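Local coordinates for centrosome-associated zinc finger protein CP190 (Drosophila melanogaster, PDB 6ER1) that organises chromatin domains and insulator boundaries after recruitment by insulator DNA-binding proteins, and homodimerises through its N-terminal BTB domain, at residues L39-N44 and F81-V86; S45-H50 and V85-V90; L52-C57 and F92-T97; D59-L64 and L75-E80; K107-A112 and L123-R128. All coordinates share one frame; numbering follows the deposited sequence.

Interaction 1 (L39-N44 and F81-V86)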
# COMPACT_ATOMS: atom_id res chain seq x y z
N LEU A 39 7.25 -8.83 -12.38
CA LEU A 39 8.08 -10.02 -12.20
C LEU A 39 7.91 -10.92 -13.40
O LEU A 39 6.79 -11.21 -13.81
CB LEU A 39 7.65 -10.80 -10.96
CG LEU A 39 7.45 -9.96 -9.70
CD1 LEU A 39 6.96 -10.81 -8.57
CD2 LEU A 39 8.73 -9.24 -9.31
N GLN A 40 9.02 -11.37 -13.98
CA GLN A 40 8.98 -12.24 -15.15
C GLN A 40 9.57 -13.61 -14.87
O GLN A 40 10.73 -13.70 -14.40
CB GLN A 40 9.65 -11.57 -16.34
CG GLN A 40 9.51 -12.40 -17.62
CD GLN A 40 9.83 -11.62 -18.86
OE1 GLN A 40 9.34 -10.51 -19.04
NE2 GLN A 40 10.64 -12.20 -19.73
N PHE A 41 8.80 -14.65 -15.22
CA PHE A 41 9.18 -16.04 -15.03
C PHE A 41 9.87 -16.63 -16.26
O PHE A 41 9.88 -16.02 -17.34
CB PHE A 41 7.96 -16.83 -14.55
CG PHE A 41 7.38 -16.28 -13.29
CD1 PHE A 41 8.08 -16.37 -12.11
CD2 PHE A 41 6.13 -15.70 -13.28
CE1 PHE A 41 7.55 -15.87 -10.93
CE2 PHE A 41 5.58 -15.23 -12.12
CZ PHE A 41 6.29 -15.29 -10.92
N ARG A 42 10.46 -17.81 -16.10
CA ARG A 42 11.24 -18.46 -17.17
C ARG A 42 10.40 -18.73 -18.41
O ARG A 42 10.91 -18.66 -19.55
CB ARG A 42 11.90 -19.75 -16.68
CG ARG A 42 13.05 -19.55 -15.70
CD ARG A 42 13.80 -20.86 -15.41
NE ARG A 42 14.64 -21.25 -16.53
CZ ARG A 42 15.43 -22.34 -16.54
NH1 ARG A 42 16.14 -22.62 -17.61
NH2 ARG A 42 15.51 -23.14 -15.48
N ASP A 43 9.10 -19.02 -18.19
CA ASP A 43 8.15 -19.26 -19.30
C ASP A 43 7.63 -17.95 -19.98
O ASP A 43 6.76 -18.00 -20.87
CB ASP A 43 6.98 -20.17 -18.78
CG ASP A 43 6.10 -19.51 -17.70
OD1 ASP A 43 6.31 -18.32 -17.39
OD2 ASP A 43 5.15 -20.21 -17.22
N ASN A 44 8.18 -16.80 -19.56
CA ASN A 44 7.89 -15.43 -20.06
C ASN A 44 6.59 -14.85 -19.51
O ASN A 44 6.24 -13.71 -19.83
CB ASN A 44 7.98 -15.27 -21.59
CG ASN A 44 9.33 -15.70 -22.14
OD1 ASN A 44 10.39 -15.40 -21.58
ND2 ASN A 44 9.30 -16.40 -23.26
N PHE A 81 13.27 -19.20 -7.96
CA PHE A 81 12.20 -18.35 -7.43
C PHE A 81 11.19 -18.10 -8.53
O PHE A 81 11.08 -17.03 -9.11
CB PHE A 81 12.84 -17.04 -6.90
CG PHE A 81 11.97 -16.22 -6.01
CD1 PHE A 81 11.55 -16.69 -4.79
CD2 PHE A 81 11.65 -14.90 -6.35
CE1 PHE A 81 10.82 -15.90 -3.91
CE2 PHE A 81 10.93 -14.11 -5.47
CZ PHE A 81 10.49 -14.61 -4.26
N GLN A 82 10.50 -19.19 -8.90
CA GLN A 82 9.52 -19.18 -9.99
C GLN A 82 8.11 -19.20 -9.47
O GLN A 82 7.85 -19.08 -8.25
CB GLN A 82 9.82 -20.36 -10.95
CG GLN A 82 11.18 -20.18 -11.58
CD GLN A 82 11.20 -19.06 -12.62
OE1 GLN A 82 10.37 -19.06 -13.56
NE2 GLN A 82 12.17 -18.16 -12.53
N ALA A 83 7.13 -19.26 -10.37
CA ALA A 83 5.73 -19.00 -9.98
C ALA A 83 5.20 -19.96 -8.92
O ALA A 83 4.34 -19.61 -8.15
CB ALA A 83 4.81 -18.97 -11.20
N ASP A 84 5.71 -21.22 -8.93
CA ASP A 84 5.24 -22.15 -7.91
C ASP A 84 5.34 -21.69 -6.44
O ASP A 84 4.53 -22.04 -5.61
CB ASP A 84 5.88 -23.57 -8.04
CG ASP A 84 7.38 -23.59 -7.93
OD1 ASP A 84 8.04 -22.52 -8.03
OD2 ASP A 84 7.91 -24.70 -7.70
N VAL A 85 6.39 -20.93 -6.15
CA VAL A 85 6.56 -20.32 -4.82
C VAL A 85 6.16 -18.84 -4.81
O VAL A 85 5.55 -18.40 -3.80
CB VAL A 85 7.97 -20.54 -4.22
CG1 VAL A 85 8.24 -22.03 -4.04
CG2 VAL A 85 9.05 -19.86 -5.04
N VAL A 86 6.41 -18.14 -5.90
CA VAL A 86 6.18 -16.68 -5.92
C VAL A 86 4.72 -16.37 -5.85
O VAL A 86 4.26 -15.46 -5.10
CB VAL A 86 6.86 -15.97 -7.08
CG1 VAL A 86 6.42 -14.51 -7.21
CG2 VAL A 86 8.37 -16.13 -7.00
O HOH W 1 12.56 -15.88 -14.59
O HOH W 2 8.55 -20.39 -15.43
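One face of the F41 ring is roofed by the methyl group of A83: its CB sits 3.9 Å from the F41 ring centroid and only 8° off the ring normal, a CH-pi contact. At the ring's edge, in its plane, V86 takes over, with CG1 3.8 Å from F41 CZ. That same V86 methyl continues to L39, lying 4.0 Å from CD1, while V86 CG2 rests over the centre of the F81 ring, so this one valine touches both aromatics and L39. The side-chain amide of Q82 stands nearly upright to the F41 ring, the planes 81° apart. Here the type I beta turn F41 to N44, which follows strand 37-40 of the BTB sheet, meets the N-terminus of helix 83-95, with Q82 at the N-cap position. The Q82 chain folds back at chi2 (-72°), which carries OE1 to the turn, where R42 N donates a nearly straight bond of 2.8 Å to it. Water 2 also donates to OE1 and accepts from D43 N; water 1 accepts from Q82 NE2 and donates to Q40 O. With NE2 bonded to P78 O as well, the amide is held at both ends and its orientation is fixed. In the conformer modelled, the aliphatic part of R42 lies across this amide, CG 3.6 Å from Q82 NE2.

Interaction 2 (S45-H50 and V85-V90)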
# COMPACT_ATOMS: atom_id res chain seq x y z
N SER A 45 5.90 -15.59 -18.63
CA SER A 45 4.70 -15.05 -17.98
C SER A 45 5.12 -14.01 -16.93
O SER A 45 6.28 -13.95 -16.51
CB SER A 45 3.85 -16.15 -17.34
OG SER A 45 4.51 -16.76 -16.26
N GLN A 46 4.19 -13.13 -16.59
CA GLN A 46 4.47 -12.01 -15.73
C GLN A 46 3.45 -11.89 -14.63
O GLN A 46 2.28 -12.20 -14.81
CB GLN A 46 4.51 -10.73 -16.55
CG GLN A 46 5.63 -10.67 -17.56
CD GLN A 46 5.68 -9.38 -18.34
OE1 GLN A 46 4.67 -8.69 -18.51
NE2 GLN A 46 6.86 -9.06 -18.84
N LEU A 47 3.92 -11.35 -13.51
CA LEU A 47 3.06 -11.02 -12.37
C LEU A 47 3.38 -9.58 -11.97
O LEU A 47 4.53 -9.26 -11.63
CB LEU A 47 3.36 -11.96 -11.20
CG LEU A 47 2.56 -11.77 -9.92
CD1 LEU A 47 1.07 -11.88 -10.16
CD2 LEU A 47 3.01 -12.70 -8.82
N LYS A 48 2.37 -8.71 -12.02
CA LYS A 48 2.54 -7.29 -11.67
C LYS A 48 2.12 -7.04 -10.23
O LYS A 48 1.05 -7.47 -9.82
CB LYS A 48 1.74 -6.41 -12.61
CG LYS A 48 2.27 -6.51 -14.02
CD LYS A 48 1.58 -5.67 -15.06
CE LYS A 48 2.34 -5.85 -16.39
NZ LYS A 48 1.79 -5.03 -17.51
N VAL A 49 2.97 -6.32 -9.49
CA VAL A 49 2.79 -6.19 -8.06
C VAL A 49 3.10 -4.72 -7.67
O VAL A 49 3.55 -3.91 -8.47
CB VAL A 49 3.71 -7.18 -7.30
CG1 VAL A 49 3.40 -8.61 -7.65
CG2 VAL A 49 5.18 -6.89 -7.57
N HIS A 50 2.90 -4.45 -6.39
CA HIS A 50 3.26 -3.17 -5.73
C HIS A 50 4.48 -3.38 -4.87
O HIS A 50 4.43 -4.15 -3.92
CB HIS A 50 2.12 -2.66 -4.88
CG HIS A 50 0.83 -2.49 -5.60
ND1 HIS A 50 -0.14 -3.48 -5.62
CD2 HIS A 50 0.35 -1.48 -6.37
CE1 HIS A 50 -1.16 -3.08 -6.34
NE2 HIS A 50 -0.89 -1.88 -6.82
N VAL A 85 6.39 -20.93 -6.15
CA VAL A 85 6.56 -20.32 -4.82
C VAL A 85 6.16 -18.84 -4.81
O VAL A 85 5.55 -18.40 -3.80
CB VAL A 85 7.97 -20.54 -4.22
CG1 VAL A 85 8.24 -22.03 -4.04
CG2 VAL A 85 9.05 -19.86 -5.04
N VAL A 86 6.41 -18.14 -5.90
CA VAL A 86 6.18 -16.68 -5.92
C VAL A 86 4.72 -16.37 -5.85
O VAL A 86 4.26 -15.46 -5.10
CB VAL A 86 6.86 -15.97 -7.08
CG1 VAL A 86 6.42 -14.51 -7.21
CG2 VAL A 86 8.37 -16.13 -7.00
N VAL A 87 3.89 -17.07 -6.62
CA VAL A 87 2.47 -16.74 -6.62
C VAL A 87 1.77 -16.93 -5.27
O VAL A 87 1.15 -15.95 -4.78
CB VAL A 87 1.72 -17.48 -7.78
CG1 VAL A 87 0.22 -17.35 -7.61
CG2 VAL A 87 2.19 -16.89 -9.10
N PRO A 88 2.00 -18.05 -4.57
CA PRO A 88 1.38 -18.18 -3.25
C PRO A 88 1.96 -17.14 -2.24
O PRO A 88 1.18 -16.66 -1.40
CB PRO A 88 1.66 -19.62 -2.81
CG PRO A 88 2.19 -20.27 -3.97
CD PRO A 88 2.52 -19.35 -5.07
N ILE A 89 3.28 -16.93 -2.33
CA ILE A 89 3.90 -15.95 -1.36
C ILE A 89 3.35 -14.55 -1.61
O ILE A 89 3.01 -13.85 -0.63
CB ILE A 89 5.40 -16.06 -1.45
CG1 ILE A 89 5.83 -17.38 -0.84
CG2 ILE A 89 6.05 -14.90 -0.68
CD1 ILE A 89 7.28 -17.72 -0.99
N VAL A 90 3.28 -14.11 -2.85
CA VAL A 90 2.73 -12.78 -3.12
C VAL A 90 1.29 -12.70 -2.69
O VAL A 90 0.83 -11.69 -2.10
CB VAL A 90 2.92 -12.39 -4.60
CG1 VAL A 90 2.09 -11.16 -4.99
CG2 VAL A 90 4.37 -12.13 -4.92
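L47 reaches from its strand into the face of the helix formed by V86 and V90. Its CB points at the helix, and because CG lies opposite the backbone N (chi1 180°) the branch carries CD2 forward into the contact, while CB, CG and CD1 stay farther than contact distance from the helix segment. L47 CD2 therefore does all the touching, meeting V90 tip to tip, 4.2 Å from CG2. L47 CD2 is also 4.2 Å from V86 CG1, although there the two side chains slide past one another in opposite directions, and V87 CG2 touches L47 CD2 from the side at 4.3 Å. Strand 46-49 is an edge strand of the BTB sheet within this chain, and helix 83-95 packs against it, the two segment axes 10.7 Å apart and running nearly the same way, 22° between their directions. Two residues on from L47, V49 repeats the approach: its CG1 comes within 3.9 Å of V90 CG1, the two side chains meeting at a slant. V90 is thus shared, one methyl turned to each strand residue. F29 of helix 17-31 touches both V49 and V90. The helix is kinked where P88, with no N-H to give, makes no bond to the preceding turn, but V90 N still bonds V86 O at 2.8 Å and keeps these two valines one turn apart on the face toward the strand.

Interaction 3 (L52-C57 and F92-T97)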
# COMPACT_ATOMS: atom_id res chain seq x y z
N LEU A 52 5.77 -1.65 -2.52
CA LEU A 52 5.59 -1.39 -1.11
C LEU A 52 4.91 -2.55 -0.40
O LEU A 52 5.19 -2.77 0.80
CB LEU A 52 4.87 -0.08 -0.91
CG LEU A 52 3.37 0.10 -1.02
CD1 LEU A 52 2.66 -0.55 0.17
CD2 LEU A 52 2.98 1.56 -1.05
N VAL A 53 4.04 -3.30 -1.11
CA VAL A 53 3.40 -4.43 -0.45
C VAL A 53 4.44 -5.52 -0.18
O VAL A 53 4.48 -6.13 0.91
CB VAL A 53 2.25 -4.98 -1.32
CG1 VAL A 53 1.67 -6.22 -0.69
CG2 VAL A 53 1.16 -3.91 -1.44
N LEU A 54 5.27 -5.79 -1.18
CA LEU A 54 6.32 -6.81 -1.04
C LEU A 54 7.29 -6.42 0.10
O LEU A 54 7.66 -7.22 0.99
CB LEU A 54 7.05 -6.98 -2.36
CG LEU A 54 6.37 -7.99 -3.35
CD1 LEU A 54 4.90 -7.84 -3.54
CD2 LEU A 54 7.03 -7.91 -4.71
N SER A 55 7.59 -5.14 0.16
CA SER A 55 8.58 -4.63 1.13
C SER A 55 8.10 -4.68 2.59
O SER A 55 8.92 -4.70 3.51
CB SER A 55 8.99 -3.21 0.81
OG SER A 55 9.52 -3.11 -0.53
N ALA A 56 6.79 -4.74 2.80
CA ALA A 56 6.27 -4.84 4.19
C ALA A 56 6.67 -6.16 4.85
O ALA A 56 6.72 -6.24 6.08
CB ALA A 56 4.77 -4.73 4.19
N CYS A 57 6.88 -7.18 4.01
CA CYS A 57 7.20 -8.55 4.49
C CYS A 57 8.63 -8.98 4.36
O CYS A 57 9.07 -9.94 5.05
CB CYS A 57 6.35 -9.62 3.79
SG CYS A 57 4.63 -9.57 4.29
N PHE A 92 -0.11 -14.24 -0.26
CA PHE A 92 0.02 -14.11 1.20
C PHE A 92 0.35 -12.66 1.58
O PHE A 92 -0.29 -12.11 2.51
CB PHE A 92 1.08 -15.06 1.76
CG PHE A 92 1.44 -14.81 3.18
CD1 PHE A 92 0.61 -15.11 4.22
CD2 PHE A 92 2.59 -14.12 3.43
CE1 PHE A 92 0.95 -14.79 5.52
CE2 PHE A 92 2.95 -13.80 4.73
CZ PHE A 92 2.14 -14.15 5.77
N MET A 93 1.27 -12.05 0.85
CA MET A 93 1.63 -10.65 1.23
C MET A 93 0.46 -9.71 1.12
O MET A 93 0.32 -8.75 1.94
CB MET A 93 2.76 -10.13 0.37
CG MET A 93 4.04 -10.85 0.58
SD MET A 93 5.17 -10.43 -0.77
CE MET A 93 6.61 -10.79 -0.07
N TYR A 94 -0.46 -9.93 0.19
CA TYR A 94 -1.66 -9.10 0.01
C TYR A 94 -2.81 -9.41 0.97
O TYR A 94 -3.68 -8.56 1.21
CB TYR A 94 -2.19 -9.17 -1.41
CG TYR A 94 -1.41 -8.31 -2.40
CD1 TYR A 94 -0.27 -8.76 -3.01
CD2 TYR A 94 -1.81 -7.00 -2.65
CE1 TYR A 94 0.46 -7.97 -3.88
CE2 TYR A 94 -1.09 -6.20 -3.52
CZ TYR A 94 0.05 -6.67 -4.13
OH TYR A 94 0.74 -5.91 -5.03
N THR A 95 -2.80 -10.59 1.55
CA THR A 95 -3.99 -11.08 2.26
C THR A 95 -3.82 -11.58 3.68
O THR A 95 -4.79 -11.55 4.44
CB THR A 95 -4.68 -12.24 1.49
OG1 THR A 95 -3.85 -13.38 1.47
CG2 THR A 95 -5.06 -11.86 0.08
N GLY A 96 -2.62 -12.06 4.02
CA GLY A 96 -2.38 -12.79 5.24
C GLY A 96 -2.69 -14.26 5.25
O GLY A 96 -2.45 -14.92 6.26
N THR A 97 -3.20 -14.79 4.12
CA THR A 97 -3.52 -16.18 3.94
C THR A 97 -2.51 -16.79 2.95
O THR A 97 -2.24 -16.21 1.89
CB THR A 97 -4.94 -16.34 3.39
OG1 THR A 97 -5.89 -15.86 4.33
CG2 THR A 97 -5.24 -17.78 3.10
O HOH W 3 2.67 -7.30 2.80
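V53 lays its CG1 methyl over the centre of the Y94 ring, 3.7 Å from the ring centroid and 6° off the normal, a well-centred CH-pi contact. CG1 gets there by standing opposite the backbone N (chi1 175°); the other methyl, CG2, goes toward the hydroxyl end of the ring, 3.8 Å from Y94 CE2. The Y94 hydroxyl itself is bonded to ND1 of H50, and F29 stacks on the ring, so the tyrosine is held by its end as well as its face. Water 3 bridges the two backbones, donating to V53 O and to M93 O, 2.9 Å from each. L54 comes next: its CG lies 3.7 Å from M93 SD, the two side chains crossing at about a right angle. One turn after V53, C57 puts SG 4.0 Å from M93 CG, and its CB meets the M93 CE methyl. M93, extended beyond CG, thus runs between L54 and C57. W17 of the second subunit donates to M93 O and also packs on C57, while T97 pairs with an antiparallel strand of that subunit. Helix 51-57 packed on the end of helix 83-95, beside a sheet that runs on across the subunit interface, belongs to the core and dimer interface of a BTB/POZ domain.

Interaction 4 (D59-L64 and L75-E80)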
# COMPACT_ATOMS: atom_id res chain seq x y z
N ASP A 59 12.84 -7.92 2.46
CA ASP A 59 13.73 -7.12 1.60
C ASP A 59 14.27 -7.92 0.39
O ASP A 59 15.05 -7.40 -0.41
CB ASP A 59 14.88 -6.53 2.38
CG ASP A 59 14.43 -5.41 3.29
OD1 ASP A 59 13.80 -4.49 2.75
OD2 ASP A 59 14.68 -5.53 4.51
N TYR A 60 13.79 -9.13 0.20
CA TYR A 60 14.34 -9.99 -0.87
C TYR A 60 14.08 -9.42 -2.25
O TYR A 60 14.93 -9.48 -3.13
CB TYR A 60 13.78 -11.35 -0.73
CG TYR A 60 14.38 -12.38 -1.67
CD1 TYR A 60 15.63 -12.95 -1.44
CD2 TYR A 60 13.64 -12.83 -2.75
CE1 TYR A 60 16.14 -13.95 -2.29
CE2 TYR A 60 14.09 -13.85 -3.57
CZ TYR A 60 15.33 -14.40 -3.36
OH TYR A 60 15.76 -15.38 -4.23
N PHE A 61 12.87 -8.89 -2.49
CA PHE A 61 12.60 -8.29 -3.79
C PHE A 61 13.48 -7.05 -4.02
O PHE A 61 13.90 -6.81 -5.14
CB PHE A 61 11.13 -8.00 -4.00
CG PHE A 61 10.28 -9.23 -4.19
CD1 PHE A 61 10.10 -9.73 -5.44
CD2 PHE A 61 9.67 -9.88 -3.13
CE1 PHE A 61 9.33 -10.83 -5.64
CE2 PHE A 61 8.91 -11.02 -3.33
CZ PHE A 61 8.73 -11.45 -4.59
N ASN A 62 13.83 -6.31 -2.93
CA ASN A 62 14.78 -5.21 -3.03
C ASN A 62 16.14 -5.71 -3.54
O ASN A 62 16.74 -5.13 -4.43
CB ASN A 62 14.94 -4.42 -1.72
CG ASN A 62 13.67 -3.67 -1.33
OD1 ASN A 62 12.99 -3.11 -2.18
ND2 ASN A 62 13.40 -3.59 -0.03
N VAL A 63 16.59 -6.83 -2.98
CA VAL A 63 17.87 -7.37 -3.43
C VAL A 63 17.82 -7.90 -4.85
O VAL A 63 18.77 -7.71 -5.59
CB VAL A 63 18.49 -8.36 -2.39
CG1 VAL A 63 19.21 -9.55 -3.00
CG2 VAL A 63 19.48 -7.59 -1.53
N LEU A 64 16.68 -8.51 -5.22
CA LEU A 64 16.51 -8.94 -6.63
C LEU A 64 16.59 -7.74 -7.59
O LEU A 64 17.24 -7.81 -8.61
CB LEU A 64 15.18 -9.68 -6.80
CG LEU A 64 14.99 -10.99 -6.08
CD1 LEU A 64 13.69 -11.65 -6.53
CD2 LEU A 64 16.18 -11.92 -6.23
N LEU A 75 11.48 -7.46 -14.20
CA LEU A 75 12.56 -8.05 -13.45
C LEU A 75 12.58 -9.58 -13.69
O LEU A 75 11.59 -10.28 -13.44
CB LEU A 75 12.36 -7.74 -11.98
CG LEU A 75 13.45 -8.18 -11.01
CD1 LEU A 75 14.78 -7.55 -11.37
CD2 LEU A 75 13.02 -7.75 -9.63
N ILE A 76 13.73 -10.09 -14.11
CA ILE A 76 13.86 -11.52 -14.44
C ILE A 76 14.10 -12.31 -13.14
O ILE A 76 15.15 -12.16 -12.47
CB ILE A 76 15.01 -11.77 -15.40
CG1 ILE A 76 14.79 -10.98 -16.70
CG2 ILE A 76 15.18 -13.25 -15.64
CD1 ILE A 76 13.45 -11.24 -17.38
N MET A 77 13.13 -13.11 -12.77
CA MET A 77 13.22 -13.87 -11.53
C MET A 77 14.31 -14.95 -11.62
O MET A 77 14.48 -15.56 -12.67
CB MET A 77 11.89 -14.56 -11.23
CG MET A 77 10.78 -13.57 -10.86
SD MET A 77 11.09 -12.56 -9.40
CE MET A 77 11.89 -11.11 -10.04
N PRO A 78 15.04 -15.19 -10.53
CA PRO A 78 15.99 -16.28 -10.51
C PRO A 78 15.38 -17.66 -10.69
O PRO A 78 14.19 -17.87 -10.47
CB PRO A 78 16.67 -16.15 -9.15
CG PRO A 78 16.05 -15.02 -8.45
CD PRO A 78 14.97 -14.45 -9.26
N ASN A 79 16.21 -18.61 -11.12
CA ASN A 79 15.74 -19.98 -11.39
C ASN A 79 15.09 -20.65 -10.19
O ASN A 79 14.13 -21.41 -10.37
CB ASN A 79 16.89 -20.83 -11.88
CG ASN A 79 17.37 -20.40 -13.24
OD1 ASN A 79 16.64 -19.79 -14.01
ND2 ASN A 79 18.61 -20.74 -13.55
N GLU A 80 15.56 -20.32 -8.99
CA GLU A 80 15.00 -20.93 -7.77
C GLU A 80 13.76 -20.23 -7.25
O GLU A 80 13.24 -20.65 -6.21
CB GLU A 80 16.03 -20.99 -6.62
CG GLU A 80 16.39 -19.66 -5.90
CD GLU A 80 17.53 -18.93 -6.57
OE1 GLU A 80 17.74 -19.13 -7.81
OE2 GLU A 80 18.18 -18.14 -5.87
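Both L64 and M77 place CG opposite their own carbonyl carbon (chi1 -65° and -69°), and M77 then bends at chi2 and chi3, which turns its sulfur and methyl toward the leucine. The two side chains cross at about a right angle, with L64 CD1 4.0 Å from M77 SD and equally close to CE. The other leucine methyl, CD2, goes to the proline ring, 3.8 Å from P78 CG. Nearer the backbone, L64 CB meets L75 CD2 at 4.0 Å, while L75 CD1 lies under the L64 carbonyl, 3.7 Å from O. L64 thus touches L75, M77 and P78, both methyls reaching the proline ring. Helix 60-67 packs here on strand 74-76 and the chain leaving it, one flank of the BTB sheet, where the backbones of L75 and M77 also bond to strand 37-40. F61 joins more loosely, CE1 4.5 Å from M77 SD, and its ring also meets F81. At the outer edge Y60 and E80 approach only loosely, their planes 67° apart and OH 4.0 Å from OE2; the tyrosine hydroxyl is bonded to E114 of helix 105-115, whose OE2 makes a close approach of two carboxylates with E80 OE2.

Interaction 5 (K107-A112 and L123-R128). With PO4 (phosphate ion), chain B.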
# COMPACT_ATOMS: atom_id res chain seq x y z
N LYS A 107 9.32 -26.65 0.20
CA LYS A 107 9.86 -25.77 -0.75
C LYS A 107 9.48 -24.33 -0.29
O LYS A 107 10.35 -23.42 -0.44
CB LYS A 107 9.29 -26.03 -2.15
CG LYS A 107 10.14 -25.41 -3.25
CD LYS A 107 9.78 -25.80 -4.67
CE LYS A 107 10.69 -25.06 -5.63
NZ LYS A 107 10.50 -25.46 -7.05
N LEU A 108 8.27 -24.12 0.11
CA LEU A 108 7.84 -22.78 0.57
C LEU A 108 8.64 -22.44 1.79
O LEU A 108 9.06 -21.20 1.89
CB LEU A 108 6.36 -22.75 0.83
CG LEU A 108 5.51 -22.75 -0.44
CD1 LEU A 108 4.07 -23.12 -0.08
CD2 LEU A 108 5.53 -21.37 -1.12
N LEU A 109 8.89 -23.31 2.73
CA LEU A 109 9.69 -23.03 3.93
C LEU A 109 11.07 -22.71 3.52
O LEU A 109 11.64 -21.67 4.03
CB LEU A 109 9.58 -24.15 4.91
CG LEU A 109 10.25 -24.03 6.22
CD1 LEU A 109 9.94 -22.71 6.91
CD2 LEU A 109 9.97 -25.19 7.12
N ARG A 110 11.75 -23.42 2.66
CA ARG A 110 13.08 -23.10 2.22
C ARG A 110 13.09 -21.75 1.51
O ARG A 110 14.10 -20.98 1.72
CB ARG A 110 13.72 -24.21 1.37
CG ARG A 110 14.01 -25.47 2.18
CD ARG A 110 14.65 -26.58 1.35
NE ARG A 110 13.81 -27.13 0.29
CZ ARG A 110 12.95 -28.12 0.50
NH1 ARG A 110 12.79 -28.67 1.68
NH2 ARG A 110 12.27 -28.57 -0.56
N THR A 111 12.11 -21.40 0.74
CA THR A 111 12.05 -20.15 0.05
C THR A 111 11.88 -19.02 1.15
O THR A 111 12.62 -17.98 1.01
CB THR A 111 10.93 -20.05 -0.95
OG1 THR A 111 11.17 -21.08 -1.96
CG2 THR A 111 10.81 -18.78 -1.65
N ALA A 112 11.02 -19.20 2.09
CA ALA A 112 10.84 -18.12 3.14
C ALA A 112 12.12 -18.03 3.83
O ALA A 112 12.47 -16.83 4.24
CB ALA A 112 9.74 -18.55 4.06
N LEU A 123 4.47 -18.23 10.39
CA LEU A 123 3.22 -18.90 10.01
C LEU A 123 3.44 -20.40 9.67
O LEU A 123 2.69 -21.26 10.14
CB LEU A 123 2.60 -18.15 8.85
CG LEU A 123 1.30 -18.76 8.31
CD1 LEU A 123 0.23 -18.86 9.39
CD2 LEU A 123 0.81 -17.99 7.11
N LEU A 124 4.48 -20.67 8.89
CA LEU A 124 4.72 -22.07 8.41
C LEU A 124 5.15 -22.93 9.55
O LEU A 124 4.92 -24.15 9.53
CB LEU A 124 5.77 -22.03 7.34
CG LEU A 124 5.28 -21.54 5.98
CD1 LEU A 124 6.48 -21.32 5.10
CD2 LEU A 124 4.30 -22.48 5.32
N GLU A 125 5.71 -22.32 10.60
CA GLU A 125 6.20 -23.05 11.76
C GLU A 125 5.23 -23.01 12.95
O GLU A 125 5.57 -23.50 14.01
CB GLU A 125 7.56 -22.45 12.17
CG GLU A 125 8.64 -22.63 11.13
CD GLU A 125 9.93 -21.85 11.36
OE1 GLU A 125 10.05 -21.07 12.34
OE2 GLU A 125 10.83 -22.00 10.52
N ALA A 126 4.01 -22.49 12.76
CA ALA A 126 3.04 -22.31 13.85
C ALA A 126 2.53 -23.64 14.38
O ALA A 126 2.36 -24.60 13.63
CB ALA A 126 1.85 -21.46 13.40
N HIS A 127 2.22 -23.66 15.67
CA HIS A 127 1.69 -24.88 16.28
C HIS A 127 0.64 -24.59 17.34
O HIS A 127 0.51 -23.46 17.79
CB HIS A 127 2.84 -25.71 16.85
CG HIS A 127 3.69 -24.98 17.84
ND1 HIS A 127 3.39 -24.92 19.17
CD2 HIS A 127 4.83 -24.26 17.68
CE1 HIS A 127 4.30 -24.21 19.81
NE2 HIS A 127 5.18 -23.79 18.92
N ARG A 128 -0.08 -25.63 17.72
CA ARG A 128 -1.28 -25.53 18.60
C ARG A 128 -2.19 -24.33 18.31
O ARG A 128 -2.67 -24.15 17.19
CB ARG A 128 -0.87 -25.53 20.07
P PO4 B . 1.88 -25.80 22.10
O1 PO4 B . 3.14 -25.12 22.58
O2 PO4 B . 0.84 -24.76 22.40
O3 PO4 B . 1.63 -27.09 22.82
O4 PO4 B . 1.93 -26.11 20.62
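Two consecutive helices, 105-115 and 118-124, form a hairpin in the C-terminal half of this BTB/POZ domain, and their contact centres on L109 and L124. L124 brings CD1 to the helix backbone, 3.8 Å from L109 CA, and the two leucines slide past each other in opposite directions with their CD1 atoms 4.1 Å apart. A112 CB, 4.4 Å from L124 CD1, adds a looser touch one turn along. E125, just past the helix end, crosses L109 at about a right angle, OE2 3.8 Å from L109 CD1. Near the chain end H127 meets a phosphate ion, probably from the crystallisation liquor, at the edge of its ring; the modelled ND1 to O4 distance is very short and doubtful. K107 O accepts two bonds, from T111 N and T111 OG1. Between the two segments the contact is apolar, while Y105 OH, bonded to L124 O, adds a polar tie between the same two helices at the end of 118-124.

How the interactions relate
Helix 83-95 links interactions 1, 2 and 3, which follow one another along it, interaction 1 at its N-terminal start, interaction 2 in the middle, interaction 3 at its far end, with centres of 1 and 3 about 17 Å apart. Interactions 1 and 2 share V85 and V86 and reach neighbouring strands 37-40 and 46-49; interaction 4 meets the same sheet through strand 74-76 and is nested in sequence inside the other three loops. Interaction 5 follows later in the chain, touching interaction 1 through the K107 to D84 salt bridge and interaction 3 through F92 on L123. One helix thus ties sheet, flanking helices and dimer face into a single BTB domain.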